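Local coordinates for uncharacterized protein (Bacteroides uniformis ATCC 8492, PDB 4Q68), which probably hydrolyses the bond between N-acetylmuramic acid and L-alanine in peptidoglycan fragments, as a highly specific amidase of the NlpC/P60 family, at residues A[43-48]-A[189-194]; A[37-42]-A[204-209]; A[106-111]-A[168-173]; A[5-10]-A[174-179]. One frame throughout, in Å; residues are numbered along the deposited sequence. Where two conformers were deposited one is given.

Contact 1 of 4, residues A[43-48]-A[189-194]; sequences TLVEYV and AHMGIA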
loop_
_atom_site.group_PDB
_atom_site.type_symbol
_atom_site.label_atom_id
_atom_site.label_comp_id
_atom_site.label_asym_id
_atom_site.label_seq_id
_atom_site.Cartn_x
_atom_site.Cartn_y
_atom_site.Cartn_z
ATOM N N THR A 43 3.400 -3.461 4.923
ATOM C CA THR A 43 3.969 -4.797 4.845
ATOM C C THR A 43 2.874 -5.863 4.825
ATOM O O THR A 43 3.030 -6.870 4.147
ATOM C CB THR A 43 5.045 -5.123 5.891
ATOM O OG1 THR A 43 4.465 -5.264 7.187
ATOM C CG2 THR A 43 6.157 -4.077 5.933
ATOM N N LEU A 44 1.762 -5.645 5.527
ATOM C CA LEU A 44 0.656 -6.599 5.463
ATOM C C LEU A 44 0.218 -6.796 4.014
ATOM O O LEU A 44 0.089 -7.919 3.523
ATOM C CB LEU A 44 -0.531 -6.118 6.284
ATOM C CG LEU A 44 -1.793 -6.962 6.098
ATOM C CD1 LEU A 44 -1.617 -8.389 6.580
ATOM C CD2 LEU A 44 -2.934 -6.310 6.835
ATOM N N VAL A 45 -0.068 -5.699 3.331
ATOM C CA VAL A 45 -0.516 -5.789 1.947
ATOM C C VAL A 45 0.535 -6.477 1.065
ATOM O O VAL A 45 0.205 -7.306 0.217
ATOM C CB VAL A 45 -0.910 -4.398 1.408
ATOM C CG1 VAL A 45 -1.125 -4.433 -0.104
ATOM C CG2 VAL A 45 -2.159 -3.896 2.127
ATOM N N GLU A 46 1.798 -6.124 1.255
ATOM C CA GLU A 46 2.863 -6.741 0.472
ATOM C C GLU A 46 2.916 -8.248 0.681
ATOM O O GLU A 46 3.040 -8.999 -0.287
ATOM C CB GLU A 46 4.216 -6.110 0.798
ATOM C CG GLU A 46 4.306 -4.674 0.345
ATOM C CD GLU A 46 5.667 -4.053 0.525
ATOM O OE1 GLU A 46 6.315 -4.335 1.568
ATOM O OE2 GLU A 46 6.085 -3.288 -0.389
ATOM N N TYR A 47 2.837 -8.709 1.927
ATOM C CA TYR A 47 2.894 -10.150 2.177
ATOM C C TYR A 47 1.673 -10.862 1.600
ATOM O O TYR A 47 1.796 -11.973 1.073
ATOM C CB TYR A 47 2.988 -10.475 3.673
ATOM C CG TYR A 47 4.207 -9.907 4.382
ATOM C CD1 TYR A 47 5.471 -9.947 3.813
ATOM C CD2 TYR A 47 4.075 -9.322 5.636
ATOM C CE1 TYR A 47 6.576 -9.428 4.484
ATOM C CE2 TYR A 47 5.157 -8.784 6.305
ATOM C CZ TYR A 47 6.412 -8.831 5.728
ATOM O OH TYR A 47 7.519 -8.285 6.355
ATOM N N VAL A 48 0.500 -10.256 1.723
ATOM C CA VAL A 48 -0.707 -10.868 1.196
ATOM C C VAL A 48 -0.644 -10.964 -0.328
ATOM O O VAL A 48 -0.957 -12.008 -0.916
ATOM C CB VAL A 48 -1.955 -10.107 1.667
ATOM C CG1 VAL A 48 -3.196 -10.623 0.972
ATOM C CG2 VAL A 48 -2.110 -10.257 3.189
ATOM N N ALA A 189 -1.502 7.627 2.935
ATOM C CA ALA A 189 -1.240 7.516 4.370
ATOM C C ALA A 189 -1.477 6.133 4.961
ATOM O O ALA A 189 -0.990 5.868 6.045
ATOM C CB ALA A 189 -2.089 8.506 5.134
ATOM N N HIS A 190 -2.250 5.265 4.313
ATOM C CA HIS A 190 -2.662 3.993 4.920
ATOM C C HIS A 190 -3.104 3.077 3.789
ATOM O O HIS A 190 -3.428 3.546 2.700
ATOM C CB HIS A 190 -3.811 4.244 5.910
ATOM C CG HIS A 190 -4.046 3.135 6.878
ATOM N ND1 HIS A 190 -3.230 2.923 7.965
ATOM C CD2 HIS A 190 -5.015 2.199 6.935
ATOM C CE1 HIS A 190 -3.687 1.889 8.646
ATOM N NE2 HIS A 190 -4.770 1.440 8.047
HETATM N N MSE A 191 -3.092 1.772 4.056
HETATM C CA MSE A 191 -3.532 0.771 3.087
HETATM C C MSE A 191 -4.268 -0.358 3.781
HETATM O O MSE A 191 -4.117 -0.566 4.986
HETATM C CB MSE A 191 -2.337 0.132 2.377
HETATM C CG MSE A 191 -1.372 1.096 1.762
HETATM SE SE MSE A 191 -0.035 0.185 0.690
HETATM C CE MSE A 191 -1.083 -0.206 -0.870
ATOM N N GLY A 192 -5.057 -1.092 3.011
ATOM C CA GLY A 192 -5.681 -2.295 3.488
ATOM C C GLY A 192 -6.304 -3.064 2.332
ATOM O O GLY A 192 -6.077 -2.753 1.171
ATOM N N ILE A 193 -7.079 -4.086 2.688
ATOM C CA ILE A 193 -7.710 -4.994 1.738
ATOM C C ILE A 193 -9.233 -4.880 1.878
ATOM O O ILE A 193 -9.767 -4.945 2.990
ATOM C CB ILE A 193 -7.252 -6.452 2.021
ATOM C CG1 ILE A 193 -5.723 -6.570 1.979
ATOM C CG2 ILE A 193 -7.903 -7.425 1.056
ATOM C CD1 ILE A 193 -5.118 -6.252 0.638
ATOM N N ALA A 194 -9.930 -4.708 0.759
ATOM C CA ALA A 194 -11.379 -4.591 0.763
ATOM C C ALA A 194 -12.070 -5.889 1.166
ATOM O O ALA A 194 -11.727 -6.956 0.675
ATOM C CB ALA A 194 -11.851 -4.187 -0.616
#
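Val45 lays its CG2 methyl over the middle of strand segment 189-194, overlapping three successive residues. CG2 stands 4.0 Å from CB of Met191 (a selenomethionine), 4.1 Å from CA of Gly192 and 4.1 Å from CD1 of Ile193, so a single branch makes all the close approaches. With CG1 anti to the backbone N (chi1 169°), CG2 lies anti to the carbonyl carbon and becomes the branch presented to the strand. The valine crosses the Met191 side chain at about a right angle and that of Ile193 at a slant. Met191 and Ile193 flank Gly192 in sequence, both with CB toward the helix, and the methyl lies over the Gly192 backbone; the CA atoms of Val45 and Gly192 come within 6.4 Å. The segment axes approach to 8.0 Å at an angle of 38°. Ile176 of the adjoining strand touches Val45, Met191 and Ile193 alike, adding another apolar side chain, while on the helix Glu46 is engaged by Arg75 and Trp94. A helix lying on an antiparallel sheet in this way is characteristic of the papain-like NlpC/P60 fold, in which the helix carries a cysteine at its N terminus and the sheet supplies the histidines.

Contact 2 of 4, residues A[37-42]-A[204-209]; sequences DEVDCT and VHASST. With NAG (2-acetamido-2-deoxy-beta-D-glucopyranose), chain B.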
loop_
_atom_site.group_PDB
_atom_site.type_symbol
_atom_site.label_atom_id
_atom_site.label_comp_id
_atom_site.label_asym_id
_atom_site.label_seq_id
_atom_site.Cartn_x
_atom_site.Cartn_y
_atom_site.Cartn_z
ATOM N N ASP A 37 5.140 -12.022 11.226
ATOM C CA ASP A 37 4.580 -12.059 12.576
ATOM C C ASP A 37 4.429 -10.658 13.202
ATOM O O ASP A 37 3.874 -10.526 14.283
ATOM C CB ASP A 37 5.468 -12.904 13.508
ATOM C CG ASP A 37 5.717 -14.330 12.994
ATOM O OD1 ASP A 37 4.912 -14.874 12.208
ATOM O OD2 ASP A 37 6.736 -14.920 13.407
ATOM N N GLU A 38 4.964 -9.639 12.531
ATOM C CA GLU A 38 4.938 -8.260 13.020
ATOM C C GLU A 38 4.795 -7.419 11.765
ATOM O O GLU A 38 5.705 -7.422 10.940
ATOM C CB GLU A 38 6.242 -7.920 13.750
ATOM C CG GLU A 38 6.515 -8.745 14.991
ATOM C CD GLU A 38 7.792 -8.345 15.686
ATOM O OE1 GLU A 38 8.819 -8.191 15.001
ATOM O OE2 GLU A 38 7.778 -8.210 16.930
ATOM N N VAL A 39 3.674 -6.718 11.603
ATOM C CA VAL A 39 3.397 -6.028 10.345
ATOM C C VAL A 39 2.987 -4.581 10.567
ATOM O O VAL A 39 2.551 -4.206 11.652
ATOM C CB VAL A 39 2.296 -6.763 9.530
ATOM C CG1 VAL A 39 2.692 -8.202 9.273
ATOM C CG2 VAL A 39 0.943 -6.682 10.216
ATOM N N ASP A 40 3.095 -3.790 9.503
ATOM C CA ASP A 40 2.432 -2.503 9.441
ATOM C C ASP A 40 1.451 -2.515 8.279
ATOM O O ASP A 40 1.227 -3.543 7.665
ATOM C CB ASP A 40 3.438 -1.346 9.432
ATOM C CG ASP A 40 4.310 -1.319 8.203
ATOM O OD1 ASP A 40 3.823 -1.677 7.114
ATOM O OD2 ASP A 40 5.489 -0.904 8.327
ATOM N N CYS A 41 0.809 -1.395 8.002
ATOM C CA CYS A 41 -0.274 -1.443 7.013
ATOM C C CYS A 41 0.230 -1.816 5.621
ATOM O O CYS A 41 -0.499 -2.470 4.866
ATOM C CB CYS A 41 -1.096 -0.149 6.968
ATOM S SG CYS A 41 -0.230 1.306 6.388
ATOM N N THR A 42 1.459 -1.415 5.295
ATOM C CA THR A 42 2.019 -1.660 3.985
ATOM C C THR A 42 2.634 -3.057 3.905
ATOM O O THR A 42 2.415 -3.774 2.932
ATOM C CB THR A 42 2.996 -0.532 3.617
ATOM O OG1 THR A 42 2.270 0.705 3.587
ATOM C CG2 THR A 42 3.610 -0.755 2.253
ATOM N N VAL A 204 -9.815 -4.833 5.847
ATOM C CA VAL A 204 -8.887 -5.668 6.594
ATOM C C VAL A 204 -7.555 -4.930 6.551
ATOM O O VAL A 204 -7.030 -4.643 5.480
ATOM C CB VAL A 204 -8.768 -7.070 5.975
ATOM C CG1 VAL A 204 -7.695 -7.878 6.687
ATOM C CG2 VAL A 204 -10.107 -7.769 6.041
ATOM N N HIS A 205 -7.009 -4.569 7.705
ATOM C CA HIS A 205 -5.841 -3.718 7.734
ATOM C C HIS A 205 -5.089 -3.833 9.041
ATOM O O HIS A 205 -5.634 -4.253 10.063
ATOM C CB HIS A 205 -6.234 -2.257 7.457
ATOM C CG HIS A 205 -7.023 -1.612 8.554
ATOM N ND1 HIS A 205 -6.592 -0.467 9.170
ATOM C CD2 HIS A 205 -8.196 -1.944 9.142
ATOM C CE1 HIS A 205 -7.459 -0.112 10.090
ATOM N NE2 HIS A 205 -8.443 -0.993 10.101
ATOM N N ALA A 206 -3.818 -3.460 8.992
ATOM C CA ALA A 206 -2.981 -3.378 10.184
ATOM C C ALA A 206 -3.233 -2.039 10.851
ATOM O O ALA A 206 -2.885 -0.990 10.303
ATOM C CB ALA A 206 -1.517 -3.558 9.840
ATOM N N SER A 207 -3.849 -2.104 12.031
ATOM C CA SER A 207 -4.289 -0.930 12.778
ATOM C C SER A 207 -3.291 -0.604 13.884
ATOM O O SER A 207 -3.099 -1.392 14.794
ATOM C CB SER A 207 -5.658 -1.205 13.404
ATOM O OG SER A 207 -5.972 -0.200 14.360
ATOM N N SER A 208 -2.670 0.569 13.812
ATOM C CA SER A 208 -1.758 0.991 14.877
ATOM C C SER A 208 -2.497 1.218 16.199
ATOM O O SER A 208 -1.939 0.973 17.266
ATOM C CB SER A 208 -0.982 2.247 14.479
ATOM O OG SER A 208 -1.844 3.348 14.277
ATOM N N THR A 209 -3.748 1.666 16.138
ATOM C CA THR A 209 -4.530 1.924 17.344
ATOM C C THR A 209 -4.926 0.619 18.040
ATOM O O THR A 209 -4.805 0.490 19.261
ATOM C CB THR A 209 -5.795 2.734 17.020
ATOM O OG1 THR A 209 -5.442 3.889 16.245
ATOM C CG2 THR A 209 -6.483 3.178 18.292
HETATM C C1 NAG B . 5.753 3.193 4.364
HETATM C C2 NAG B . 7.084 3.918 4.219
HETATM C C3 NAG B . 8.176 2.979 3.711
HETATM C C4 NAG B . 8.153 1.637 4.437
HETATM C C5 NAG B . 6.741 1.078 4.566
HETATM C C6 NAG B . 6.759 -0.196 5.401
HETATM C C7 NAG B . 7.026 6.339 3.812
HETATM C C8 NAG B . 6.932 7.458 2.828
HETATM N N2 NAG B . 6.967 5.088 3.350
HETATM O O1 NAG B . 4.854 4.064 4.981
HETATM O O3 NAG B . 9.415 3.591 3.966
HETATM O O4 NAG B . 9.000 0.710 3.802
HETATM O O5 NAG B . 5.904 2.040 5.170
HETATM O O6 NAG B . 7.252 0.073 6.690
HETATM O O7 NAG B . 7.153 6.630 4.998
HETATM O O HOH W 1 -3.068 -2.874 6.110
#
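The flat peptide joining Asp40 to Cys41 receives the Ala206 methyl on one face: CB sits 3.5 Å from Asp40 O and 3.7 Å from Cys41 N, above the plane. CG2 of Val39 meets the same methyl at 4.0 Å. Next to this packing a water bridges the backbones, donating to Cys41 O at 2.9 Å and accepting from Ala206 N at 3.0 Å, which ties the first turn of the helix to the strand. The Asp40 carboxylate turns the other way, its CG held between the backbone N and the carbonyl carbon (chi1 65°). There OD1 caps the helix, taking a bond from Thr43 N and a weak one from Thr42 N, while OD2 lies 2.6 Å from O6 of N-acetylglucosamine. Replacing Asp40 with an alanine would probably leave the amides of Thr42 and Thr43 without their cap and the sugar O6 without its close carboxylate neighbour. Arg87 and His89 also bind this sugar. Cys41 touches His190, whose NE2 bonds to ND1 of His205, an array consistent with the Cys-His-His triad of NlpC/P60 enzymes. The contact thus brings the start of helix 41-53 against strand 200-207, between strand 188-197, which bears His190, and strand 212-215, where Val213 packs on both Val39 and Ala206.

Contact 3 of 4, residues A[106-111]-A[168-173]; sequences DVTGAM and LPWIKD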
loop_
_atom_site.group_PDB
_atom_site.type_symbol
_atom_site.label_atom_id
_atom_site.label_comp_id
_atom_site.label_asym_id
_atom_site.label_seq_id
_atom_site.Cartn_x
_atom_site.Cartn_y
_atom_site.Cartn_z
ATOM N N ASP A 106 -4.844 -0.612 -12.053
ATOM C CA ASP A 106 -5.286 0.617 -11.409
ATOM C C ASP A 106 -6.783 0.760 -11.681
ATOM O O ASP A 106 -7.215 1.231 -12.731
ATOM C CB ASP A 106 -4.455 1.787 -11.918
ATOM C CG ASP A 106 -4.733 3.075 -11.181
ATOM O OD1 ASP A 106 -5.812 3.160 -10.550
ATOM O OD2 ASP A 106 -3.858 3.978 -11.213
ATOM N N VAL A 107 -7.584 0.306 -10.727
ATOM C CA VAL A 107 -9.034 0.259 -10.893
ATOM C C VAL A 107 -9.638 1.656 -10.856
ATOM O O VAL A 107 -10.463 1.994 -11.710
ATOM C CB VAL A 107 -9.690 -0.654 -9.848
ATOM C CG1 VAL A 107 -11.182 -0.709 -10.025
ATOM C CG2 VAL A 107 -9.097 -2.049 -9.898
ATOM N N THR A 108 -9.253 2.483 -9.885
ATOM C CA THR A 108 -9.714 3.868 -9.889
ATOM C C THR A 108 -9.312 4.589 -11.183
ATOM O O THR A 108 -10.051 5.458 -11.648
ATOM C CB THR A 108 -9.248 4.652 -8.631
ATOM O OG1 THR A 108 -8.089 4.037 -8.060
ATOM C CG2 THR A 108 -10.332 4.689 -7.584
ATOM N N GLY A 109 -8.176 4.214 -11.777
ATOM C CA GLY A 109 -7.759 4.763 -13.067
ATOM C C GLY A 109 -8.830 4.625 -14.140
ATOM O O GLY A 109 -8.979 5.496 -14.980
ATOM N N ALA A 110 -9.557 3.516 -14.121
ATOM C CA ALA A 110 -10.620 3.253 -15.083
ATOM C C ALA A 110 -11.985 3.716 -14.616
ATOM O O ALA A 110 -12.805 4.116 -15.434
ATOM C CB ALA A 110 -10.681 1.761 -15.383
HETATM N N MSE A 111 -12.253 3.665 -13.320
HETATM C CA MSE A 111 -13.619 3.760 -12.824
HETATM C C MSE A 111 -13.992 5.080 -12.161
HETATM O O MSE A 111 -15.174 5.354 -12.003
HETATM C CB MSE A 111 -13.900 2.613 -11.855
HETATM C CG MSE A 111 -13.541 1.249 -12.407
HETATM SE SE MSE A 111 -14.273 0.883 -14.191
HETATM C CE MSE A 111 -16.091 0.558 -13.668
ATOM N N LEU A 168 -19.054 0.198 -3.741
ATOM C CA LEU A 168 -19.463 0.417 -5.120
ATOM C C LEU A 168 -19.214 -0.874 -5.863
ATOM O O LEU A 168 -18.279 -1.601 -5.528
ATOM C CB LEU A 168 -18.654 1.548 -5.766
ATOM C CG LEU A 168 -18.875 2.941 -5.188
ATOM C CD1 LEU A 168 -17.834 3.914 -5.703
ATOM C CD2 LEU A 168 -20.292 3.444 -5.485
ATOM N N PRO A 169 -20.014 -1.161 -6.903
ATOM C CA PRO A 169 -19.899 -2.481 -7.526
ATOM C C PRO A 169 -18.567 -2.756 -8.231
ATOM O O PRO A 169 -18.250 -3.911 -8.482
ATOM C CB PRO A 169 -21.072 -2.508 -8.514
ATOM C CG PRO A 169 -21.412 -1.093 -8.751
ATOM C CD PRO A 169 -21.133 -0.385 -7.468
ATOM N N TRP A 170 -17.800 -1.712 -8.528
ATOM C CA TRP A 170 -16.494 -1.885 -9.134
ATOM C C TRP A 170 -15.353 -2.031 -8.119
ATOM O O TRP A 170 -14.219 -2.240 -8.515
ATOM C CB TRP A 170 -16.213 -0.751 -10.121
ATOM C CG TRP A 170 -16.339 0.630 -9.597
ATOM C CD1 TRP A 170 -17.414 1.448 -9.730
ATOM C CD2 TRP A 170 -15.333 1.403 -8.939
ATOM N NE1 TRP A 170 -17.157 2.676 -9.182
ATOM C CE2 TRP A 170 -15.886 2.675 -8.684
ATOM C CE3 TRP A 170 -14.021 1.147 -8.542
ATOM C CZ2 TRP A 170 -15.164 3.692 -8.066
ATOM C CZ3 TRP A 170 -13.304 2.160 -7.925
ATOM C CH2 TRP A 170 -13.881 3.416 -7.686
ATOM N N ILE A 171 -15.659 -1.916 -6.827
ATOM C CA ILE A 171 -14.716 -2.242 -5.764
ATOM C C ILE A 171 -15.085 -3.646 -5.309
ATOM O O ILE A 171 -16.241 -3.879 -4.933
ATOM C CB ILE A 171 -14.782 -1.258 -4.586
ATOM C CG1 ILE A 171 -14.495 0.162 -5.071
ATOM C CG2 ILE A 171 -13.822 -1.708 -3.484
ATOM C CD1 ILE A 171 -14.758 1.241 -4.046
ATOM N N LYS A 172 -14.122 -4.561 -5.348
ATOM C CA LYS A 172 -14.372 -5.975 -5.100
ATOM C C LYS A 172 -13.586 -6.504 -3.898
ATOM O O LYS A 172 -12.500 -5.996 -3.561
ATOM C CB LYS A 172 -13.993 -6.760 -6.354
ATOM C CG LYS A 172 -14.809 -6.315 -7.557
ATOM C CD LYS A 172 -14.558 -7.090 -8.823
ATOM C CE LYS A 172 -15.355 -6.486 -9.978
ATOM N NZ LYS A 172 -16.752 -6.187 -9.566
ATOM N N ASP A 173 -14.123 -7.545 -3.273
ATOM C CA ASP A 173 -13.391 -8.279 -2.251
ATOM C C ASP A 173 -11.969 -8.541 -2.729
ATOM O O ASP A 173 -11.738 -8.982 -3.863
ATOM C CB ASP A 173 -14.046 -9.636 -1.990
ATOM C CG ASP A 173 -15.200 -9.580 -1.016
ATOM O OD1 ASP A 173 -15.242 -8.662 -0.183
ATOM O OD2 ASP A 173 -16.074 -10.488 -1.086
#
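Trp170 meets Met111, a selenomethionine, from its first side-chain atom onward. Its CB lies 3.8 Å from Met111 CE, and CG begins the indole, turned toward the helix because it sits between the backbone N and the carbonyl carbon (chi1 54°). At the ring fusion CD2 is 3.5 Å from Met111 CB, which stands over the six-membered ring in a CH-pi contact, 3.6 Å from the centroid. Farther out CE3 meets Val107 CG1 at 3.7 Å, and at the tip CH2 reaches Thr108 CG2 at 3.8 Å; both methyls approach obliquely. The selenium is more distant, 5.5 Å from the five-membered ring centroid, in an oblique Met-aromatic contact. Leu168 CB and Ile171 CG1 flank the rim of the opposite face, holding the indole between its own turn and the helix. With an alanine in place of Trp170, Met111 CB is likely to lose its CH-pi partner and a gap to open beside Val107 and Thr108. Strand 230-238 backs the site: Val235 N bonds to Thr108 OG1, and Arg237 to Trp170 O. The whole joins a short helix, N-capped by Asp106 through Gly109 N, to a type I beta turn, Leu168 to Ile171, with a tryptophan wedged between them.

Contact 4 of 4, residues A[5-10]-A[174-179]; sequences KDMLSN and GDIIAI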
loop_
_atom_site.group_PDB
_atom_site.type_symbol
_atom_site.label_atom_id
_atom_site.label_comp_id
_atom_site.label_asym_id
_atom_site.label_seq_id
_atom_site.Cartn_x
_atom_site.Cartn_y
_atom_site.Cartn_z
ATOM N N LYS A 5 -11.096 -13.421 -4.166
ATOM C CA LYS A 5 -11.409 -14.284 -3.038
ATOM C C LYS A 5 -10.132 -14.721 -2.334
ATOM O O LYS A 5 -10.095 -14.793 -1.106
ATOM C CB LYS A 5 -12.198 -15.502 -3.494
ATOM C CG LYS A 5 -13.628 -15.185 -3.833
ATOM C CD LYS A 5 -14.395 -16.432 -4.202
ATOM C CE LYS A 5 -15.869 -16.137 -4.404
ATOM N NZ LYS A 5 -16.628 -17.363 -4.738
ATOM N N ASP A 6 -9.096 -15.034 -3.109
ATOM C CA ASP A 6 -7.852 -15.513 -2.542
ATOM C C ASP A 6 -7.066 -14.389 -1.848
ATOM O O ASP A 6 -6.493 -14.591 -0.788
ATOM C CB ASP A 6 -6.988 -16.185 -3.611
ATOM C CG ASP A 6 -7.586 -17.482 -4.147
ATOM O OD1 ASP A 6 -8.542 -18.026 -3.559
ATOM O OD2 ASP A 6 -7.087 -17.932 -5.198
HETATM N N MSE A 7 -7.033 -13.195 -2.435
HETATM C CA MSE A 7 -6.456 -12.032 -1.743
HETATM C C MSE A 7 -7.146 -11.824 -0.400
HETATM O O MSE A 7 -6.488 -11.616 0.623
HETATM C CB MSE A 7 -6.648 -10.764 -2.589
HETATM C CG MSE A 7 -5.662 -10.555 -3.697
HETATM SE SE MSE A 7 -3.893 -10.049 -3.067
HETATM C CE MSE A 7 -4.342 -8.464 -2.057
ATOM N N LEU A 8 -8.474 -11.848 -0.398
ATOM C CA LEU A 8 -9.221 -11.636 0.838
ATOM C C LEU A 8 -8.943 -12.738 1.863
ATOM O O LEU A 8 -8.677 -12.447 3.025
ATOM C CB LEU A 8 -10.714 -11.542 0.536
ATOM C CG LEU A 8 -11.626 -11.443 1.762
ATOM C CD1 LEU A 8 -11.290 -10.218 2.621
ATOM C CD2 LEU A 8 -13.080 -11.419 1.342
ATOM N N SER A 9 -8.997 -13.999 1.448
ATOM C CA SER A 9 -8.794 -15.062 2.408
ATOM C C SER A 9 -7.358 -15.037 2.936
ATOM O O SER A 9 -7.146 -15.283 4.121
ATOM C CB SER A 9 -9.207 -16.408 1.829
ATOM O OG SER A 9 -8.417 -16.760 0.736
ATOM N N ASN A 10 -6.382 -14.703 2.095
ATOM C CA ASN A 10 -5.019 -14.596 2.593
ATOM C C ASN A 10 -4.856 -13.408 3.550
ATOM O O ASN A 10 -4.108 -13.506 4.522
ATOM C CB ASN A 10 -4.010 -14.544 1.449
ATOM C CG ASN A 10 -3.861 -15.875 0.761
ATOM O OD1 ASN A 10 -4.131 -16.927 1.365
ATOM N ND2 ASN A 10 -3.432 -15.856 -0.496
ATOM N N GLY A 174 -11.010 -8.267 -1.853
ATOM C CA GLY A 174 -9.600 -8.520 -2.157
ATOM C C GLY A 174 -8.867 -7.382 -2.826
ATOM O O GLY A 174 -7.649 -7.441 -2.945
ATOM N N ASP A 175 -9.584 -6.349 -3.267
ATOM C CA ASP A 175 -8.915 -5.202 -3.827
ATOM C C ASP A 175 -8.021 -4.550 -2.776
ATOM O O ASP A 175 -8.298 -4.557 -1.575
ATOM C CB ASP A 175 -9.902 -4.164 -4.351
ATOM C CG ASP A 175 -10.561 -4.549 -5.680
ATOM O OD1 ASP A 175 -10.120 -5.535 -6.314
ATOM O OD2 ASP A 175 -11.495 -3.824 -6.094
ATOM N N ILE A 176 -6.943 -3.964 -3.269
ATOM C CA ILE A 176 -6.022 -3.212 -2.432
ATOM C C ILE A 176 -6.479 -1.757 -2.399
ATOM O O ILE A 176 -6.698 -1.128 -3.442
ATOM C CB ILE A 176 -4.594 -3.343 -2.987
ATOM C CG1 ILE A 176 -4.126 -4.795 -2.892
ATOM C CG2 ILE A 176 -3.648 -2.410 -2.249
ATOM C CD1 ILE A 176 -2.929 -5.114 -3.751
ATOM N N ILE A 177 -6.614 -1.231 -1.186
ATOM C CA ILE A 177 -7.081 0.118 -0.956
ATOM C C ILE A 177 -5.907 0.946 -0.449
ATOM O O ILE A 177 -5.275 0.585 0.539
ATOM C CB ILE A 177 -8.201 0.124 0.097
ATOM C CG1 ILE A 177 -9.370 -0.801 -0.303
ATOM C CG2 ILE A 177 -8.667 1.549 0.376
ATOM C CD1 ILE A 177 -10.015 -0.482 -1.644
ATOM N N ALA A 178 -5.627 2.056 -1.122
ATOM C CA ALA A 178 -4.626 3.031 -0.699
ATOM C C ALA A 178 -5.362 4.317 -0.351
ATOM O O ALA A 178 -6.074 4.873 -1.188
ATOM C CB ALA A 178 -3.609 3.272 -1.807
ATOM N N ILE A 179 -5.234 4.763 0.886
ATOM C CA ILE A 179 -5.968 5.921 1.370
ATOM C C ILE A 179 -5.153 7.183 1.098
ATOM O O ILE A 179 -4.037 7.321 1.575
ATOM C CB ILE A 179 -6.296 5.787 2.861
ATOM C CG1 ILE A 179 -7.191 4.556 3.079
ATOM C CG2 ILE A 179 -6.952 7.062 3.366
ATOM C CD1 ILE A 179 -7.605 4.297 4.508
#
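Met7 and Leu8 of helix 2-12 pack on the loop residue Gly174, just before strand 176-181, bringing the N-terminal helix against the start of that strand in the antiparallel sheet of this papain-like fold. One group of contacts is close packing against the Gly174 backbone. Gly174 CA comes within 3.9 Å of Leu8 N, and the CA atoms of the two residues are 4.3 Å apart. Such closeness depends on glycine: any CB here would press into Met7 CB, and at phi 89° and psi -10° it would also jam against the carbonyl of Asp173. Leu8 adds its CB alongside the Gly174 backbone, and Met7, a selenomethionine whose chain is bent at chi2 and chi3, folds round the Gly174 carbonyl with CB 3.5 Å from Gly174 O. The apolar pair is Met7 with Ile176: the CB of Ile176 sets off to one side, but its end comes nearer the helix, crossing Met7 at a slant. Val48 and Thr52 of helix 41-53 and Ile193 of the adjacent strand also touch Met7, so it fills the corner between two helices and the sheet. Polar groups bind elsewhere: Asp175 takes Lys172 N on OD2 and a salt bridge from Arg237 on OD1, while Gly174 and Asp175 bond through their backbones to Ala194. At the selenomethionine's tip, CE lies 3.6 Å from Gly174 O and 3.8 Å from Ile176 CG1.

From the N terminus, helix 2-12 opens the longest of the four loops, which contact 4 closes at 174-179. Segment 37-42 and the helix residues 43-48 that follow are met much later, by 204-209 in contact 2 and 189-194 in contact 1, so contact 1 nests inside contact 2, and contact 4 crosses both. Contact 3, closed between 106-111 and 168-173, is nested within all three. Contacts 1, 2 and 4 bring helices 2-12 and 41-53 onto neighbouring strands of one antiparallel sheet; Ile193 N bonds to Val204 O, and Ala194 N to Asp175 O. Contact 3 lies to the side, about 23 Å from contact 2 between centres, but Asp173 touches Leu8.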